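Local structure of synaptic vesicle glycoprotein 2C (Homo sapiens, 5JLV) at residues H42-D48 with F62-K68. The protein is a synaptic vesicle membrane glycoprotein whose luminal domain is known as a neuronal receptor for botulinum neurotoxin A. Residues are numbered along the deposited sequence; the frame is centred on the assembly and turned at random.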
ATOM      1  N   HIS C  42      17.461 -25.054  24.630  1.00 37.61           N
ATOM      2  CA  HIS C  42      16.225 -25.609  24.072  1.00 38.00           C
ATOM      3  C   HIS C  42      16.428 -25.887  22.598  1.00 39.49           C
ATOM      4  O   HIS C  42      16.839 -24.996  21.852  1.00 40.40           O
ATOM      5  CB  HIS C  42      15.067 -24.622  24.249  1.00 39.98           C
ATOM      6  CG  HIS C  42      14.823 -24.224  25.670  1.00 46.91           C
ATOM      7  ND1 HIS C  42      14.222 -25.061  26.583  1.00 51.31           N
ATOM      8  CD2 HIS C  42      15.080 -23.069  26.330  1.00 49.11           C
ATOM      9  CE1 HIS C  42      14.126 -24.444  27.748  1.00 56.10           C
ATOM     10  NE2 HIS C  42      14.638 -23.232  27.620  1.00 53.82           N
ATOM     11  N   THR C  43      16.146 -27.115  22.172  1.00 36.90           N
ATOM     12  CA  THR C  43      16.389 -27.514  20.782  1.00 46.24           C
ATOM     13  C   THR C  43      15.140 -28.105  20.127  1.00 41.04           C
ATOM     14  O   THR C  43      14.409 -28.857  20.758  1.00 36.44           O
ATOM     15  CB  THR C  43      17.554 -28.522  20.689  1.00 52.50           C
ATOM     16  OG1 THR C  43      18.716 -27.956  21.303  1.00 50.30           O
ATOM     17  CG2 THR C  43      17.879 -28.867  19.228  1.00 54.17           C
ATOM     18  N   GLY C  44      14.907 -27.748  18.864  1.00 37.48           N
ATOM     19  CA  GLY C  44      13.909 -28.425  18.024  1.00 44.14           C
ATOM     20  C   GLY C  44      12.447 -28.177  18.376  1.00 45.76           C
ATOM     21  O   GLY C  44      11.569 -28.937  17.970  1.00 46.41           O
ATOM     22  N   MET C  45      12.183 -27.109  19.116  1.00 39.30           N
ATOM     23  CA  MET C  45      10.835 -26.813  19.581  1.00 41.24           C
ATOM     24  C   MET C  45      10.154 -25.730  18.745  1.00 41.94           C
ATOM     25  O   MET C  45      10.816 -24.808  18.254  1.00 36.51           O
ATOM     26  CB  MET C  45      10.875 -26.352  21.040  1.00 49.06           C
ATOM     27  CG  MET C  45      11.467 -27.357  22.016  1.00 60.61           C
ATOM     28  SD  MET C  45      10.570 -28.914  21.990  1.00 90.34           S
ATOM     29  CE  MET C  45       8.913 -28.378  22.421  1.00 86.14           C
ATOM     30  N   GLU C  46       8.835 -25.838  18.595  1.00 36.67           N
ATOM     31  CA  GLU C  46       8.042 -24.719  18.116  1.00 40.28           C
ATOM     32  C   GLU C  46       7.339 -24.013  19.282  1.00 41.91           C
ATOM     33  O   GLU C  46       6.939 -24.653  20.263  1.00 45.37           O
ATOM     34  CB  GLU C  46       7.035 -25.151  17.041  1.00 37.46           C
ATOM     35  CG  GLU C  46       6.271 -23.974  16.437  1.00 36.77           C
ATOM     36  CD  GLU C  46       5.451 -24.336  15.214  1.00 47.02           C
ATOM     37  OE1 GLU C  46       5.777 -25.340  14.543  1.00 54.33           O
ATOM     38  OE2 GLU C  46       4.487 -23.598  14.909  1.00 43.07           O
ATOM     39  N   TYR C  47       7.218 -22.695  19.173  1.00 34.70           N
ATOM     40  CA  TYR C  47       6.520 -21.884  20.153  1.00 34.89           C
ATOM     41  C   TYR C  47       5.490 -21.011  19.420  1.00 34.64           C
ATOM     42  O   TYR C  47       5.865 -20.125  18.644  1.00 33.25           O
ATOM     43  CB  TYR C  47       7.520 -21.008  20.947  1.00 33.76           C
ATOM     44  CG  TYR C  47       8.675 -21.799  21.561  1.00 34.11           C
ATOM     45  CD1 TYR C  47       8.541 -22.411  22.812  1.00 35.48           C
ATOM     46  CD2 TYR C  47       9.880 -21.963  20.874  1.00 32.91           C
ATOM     47  CE1 TYR C  47       9.587 -23.142  23.373  1.00 35.81           C
ATOM     48  CE2 TYR C  47      10.929 -22.692  21.428  1.00 33.17           C
ATOM     49  CZ  TYR C  47      10.773 -23.276  22.677  1.00 36.30           C
ATOM     50  OH  TYR C  47      11.797 -24.011  23.222  1.00 37.76           O
ATOM     51  N   ASP C  48       4.204 -21.306  19.643  1.00 36.26           N
ATOM     52  CA  ASP C  48       3.081 -20.593  19.014  1.00 42.53           C
ATOM     53  C   ASP C  48       2.473 -19.670  20.047  1.00 45.29           C
ATOM     54  O   ASP C  48       2.166 -20.107  21.166  1.00 38.07           O
ATOM     55  CB  ASP C  48       1.983 -21.575  18.560  1.00 38.71           C
ATOM     56  CG  ASP C  48       2.306 -22.268  17.249  1.00 58.33           C
ATOM     57  OD1 ASP C  48       3.430 -22.103  16.727  1.00 53.94           O
ATOM     58  OD2 ASP C  48       1.420 -22.997  16.735  1.00 69.20           O
ATOM     59  N   PHE C  62      18.466 -20.960  22.349  1.00 33.42           N
ATOM     60  CA  PHE C  62      17.467 -21.660  21.560  1.00 34.93           C
ATOM     61  C   PHE C  62      18.137 -22.110  20.271  1.00 34.32           C
ATOM     62  O   PHE C  62      18.816 -21.321  19.618  1.00 38.85           O
ATOM     63  CB  PHE C  62      16.301 -20.721  21.219  1.00 31.68           C
ATOM     64  CG  PHE C  62      15.459 -20.335  22.399  1.00 36.37           C
ATOM     65  CD1 PHE C  62      15.758 -19.200  23.144  1.00 33.23           C
ATOM     66  CD2 PHE C  62      14.337 -21.085  22.745  1.00 40.34           C
ATOM     67  CE1 PHE C  62      14.974 -18.837  24.226  1.00 34.53           C
ATOM     68  CE2 PHE C  62      13.548 -20.724  23.828  1.00 37.97           C
ATOM     69  CZ  PHE C  62      13.872 -19.598  24.574  1.00 36.48           C
ATOM     70  N   LYS C  63      17.944 -23.361  19.894  1.00 34.12           N
ATOM     71  CA  LYS C  63      18.555 -23.883  18.681  1.00 34.57           C
ATOM     72  C   LYS C  63      17.547 -24.692  17.870  1.00 40.94           C
ATOM     73  O   LYS C  63      16.762 -25.460  18.437  1.00 42.05           O
ATOM     74  CB  LYS C  63      19.800 -24.704  19.043  1.00 38.40           C
ATOM     75  CG  LYS C  63      20.415 -25.510  17.915  1.00 52.94           C
ATOM     76  CD  LYS C  63      21.705 -26.202  18.375  1.00 65.41           C
ATOM     77  CE  LYS C  63      21.630 -26.639  19.837  1.00 71.03           C
ATOM     78  NZ  LYS C  63      22.589 -27.727  20.169  1.00 78.52           N
ATOM     79  N   ASP C  64      17.552 -24.492  16.546  1.00 36.98           N
ATOM     80  CA  ASP C  64      16.656 -25.210  15.613  1.00 39.44           C
ATOM     81  C   ASP C  64      15.185 -25.072  16.009  1.00 34.21           C
ATOM     82  O   ASP C  64      14.437 -26.036  15.971  1.00 37.80           O
ATOM     83  CB  ASP C  64      17.023 -26.706  15.501  1.00 44.45           C
ATOM     84  CG  ASP C  64      18.470 -26.936  15.114  1.00 54.40           C
ATOM     85  OD1 ASP C  64      19.040 -26.123  14.363  1.00 50.98           O
ATOM     86  OD2 ASP C  64      19.042 -27.951  15.558  1.00 68.43           O
ATOM     87  N   SER C  65      14.790 -23.871  16.403  1.00 31.75           N
ATOM     88  CA  SER C  65      13.467 -23.653  16.942  1.00 36.44           C
ATOM     89  C   SER C  65      12.668 -22.731  16.056  1.00 35.42           C
ATOM     90  O   SER C  65      13.235 -21.955  15.279  1.00 38.66           O
ATOM     91  CB  SER C  65      13.556 -23.092  18.363  1.00 40.94           C
ATOM     92  OG  SER C  65      14.051 -24.081  19.252  1.00 49.09           O
ATOM     93  N   VAL C  66      11.349 -22.839  16.155  1.00 33.03           N
ATOM     94  CA  VAL C  66      10.433 -21.997  15.401  1.00 36.13           C
ATOM     95  C   VAL C  66       9.590 -21.164  16.381  1.00 32.18           C
ATOM     96  O   VAL C  66       9.051 -21.690  17.352  1.00 32.21           O
ATOM     97  CB  VAL C  66       9.529 -22.832  14.464  1.00 39.41           C
ATOM     98  CG1 VAL C  66       8.491 -21.944  13.766  1.00 34.22           C
ATOM     99  CG2 VAL C  66      10.374 -23.570  13.433  1.00 40.57           C
ATOM    100  N   PHE C  67       9.523 -19.862  16.142  1.00 28.73           N
ATOM    101  CA  PHE C  67       8.662 -18.980  16.925  1.00 30.34           C
ATOM    102  C   PHE C  67       7.595 -18.403  16.003  1.00 31.57           C
ATOM    103  O   PHE C  67       7.911 -17.621  15.093  1.00 32.71           O
ATOM    104  CB  PHE C  67       9.476 -17.848  17.580  1.00 28.40           C
ATOM    105  CG  PHE C  67      10.521 -18.325  18.552  1.00 30.69           C
ATOM    106  CD1 PHE C  67      11.762 -18.777  18.100  1.00 29.55           C
ATOM    107  CD2 PHE C  67      10.278 -18.298  19.926  1.00 32.15           C
ATOM    108  CE1 PHE C  67      12.730 -19.214  18.997  1.00 35.86           C
ATOM    109  CE2 PHE C  67      11.238 -18.744  20.830  1.00 33.27           C
ATOM    110  CZ  PHE C  67      12.469 -19.198  20.363  1.00 33.58           C
ATOM    111  N   LYS C  68       6.342 -18.810  16.222  1.00 29.04           N
ATOM    112  CA  LYS C  68       5.198 -18.304  15.439  1.00 31.43           C
ATOM    113  C   LYS C  68       4.270 -17.398  16.268  1.00 33.54           C
ATOM    114  O   LYS C  68       3.762 -17.814  17.308  1.00 30.16           O
ATOM    115  CB  LYS C  68       4.388 -19.462  14.836  1.00 32.98           C
ATOM    116  CG  LYS C  68       3.467 -19.023  13.698  1.00 50.79           C
ATOM    117  CD  LYS C  68       2.553 -20.146  13.202  1.00 65.48           C
ATOM    118  CE  LYS C  68       3.183 -20.948  12.064  1.00 67.53           C
ATOM    119  NZ  LYS C  68       4.385 -21.725  12.495  1.00 66.87           N
TER
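Tyr47 lays its ring beside that of Phe67, the two planes 23° apart but slid so that overlap is slight; CD2 of Tyr47 sits over one face of Phe67, toward the rim, 3.5 Å from Phe67 CE2. Phe62 stands upright to Tyr47, planes at 90°, and turns an edge toward the tyrosine face in an offset edge-to-face pair, while Tyr47 OH lies in the plane of the Phe62 ring, 3.8 Å from Phe62 CE2. One face of Phe62 takes Phe67 CZ. His42 runs alongside Phe62 with little ring overlap, its CD2 3.8 Å from Phe62 CE2, and its NE2 is hydrogen-bonded to Gln40 OE1. Ser65 OG meets the edge of Tyr47. The four aromatic rings thus form one cluster, continued by Phe82, whose ring meets Phe62 nearly parallel, and by Phe87, which does the same with Phe67. Residues 42-48 and 62-68 belong to successive coils of the quadrilateral beta-helix of the pentapeptide-repeat luminal domain: residues twenty apart pair in parallel, on both sides of the corner at Gly44-Met45 and Asp64-Ser65. At that corner Lys63 O accepts two donors, Gly44 N at 3.0 Å in its carbonyl plane and Ser65 OG at 3.1 Å from well above it. Further along, Tyr47 N binds Val66 O and Tyr47 O receives Lys68 N. On the face opposite the rings, Glu46 sends CG anti to its backbone N (chi1 -175°) and extends alongside Val66, whose CG1 borders its carboxylate. Lys68, bent at its last two torsions, curls back so that NZ forms a salt bridge with Glu46 OE2 at 3.1 Å, approaching from above the carboxylate plane. Asp48 OD1 lies 2.6 Å from Glu46 OE2, so one of these acids probably carries a proton, with Lys27 a long, weak ion-pair partner of both. Asp48 OD1 also rests 3.4 Å from Lys68 CB.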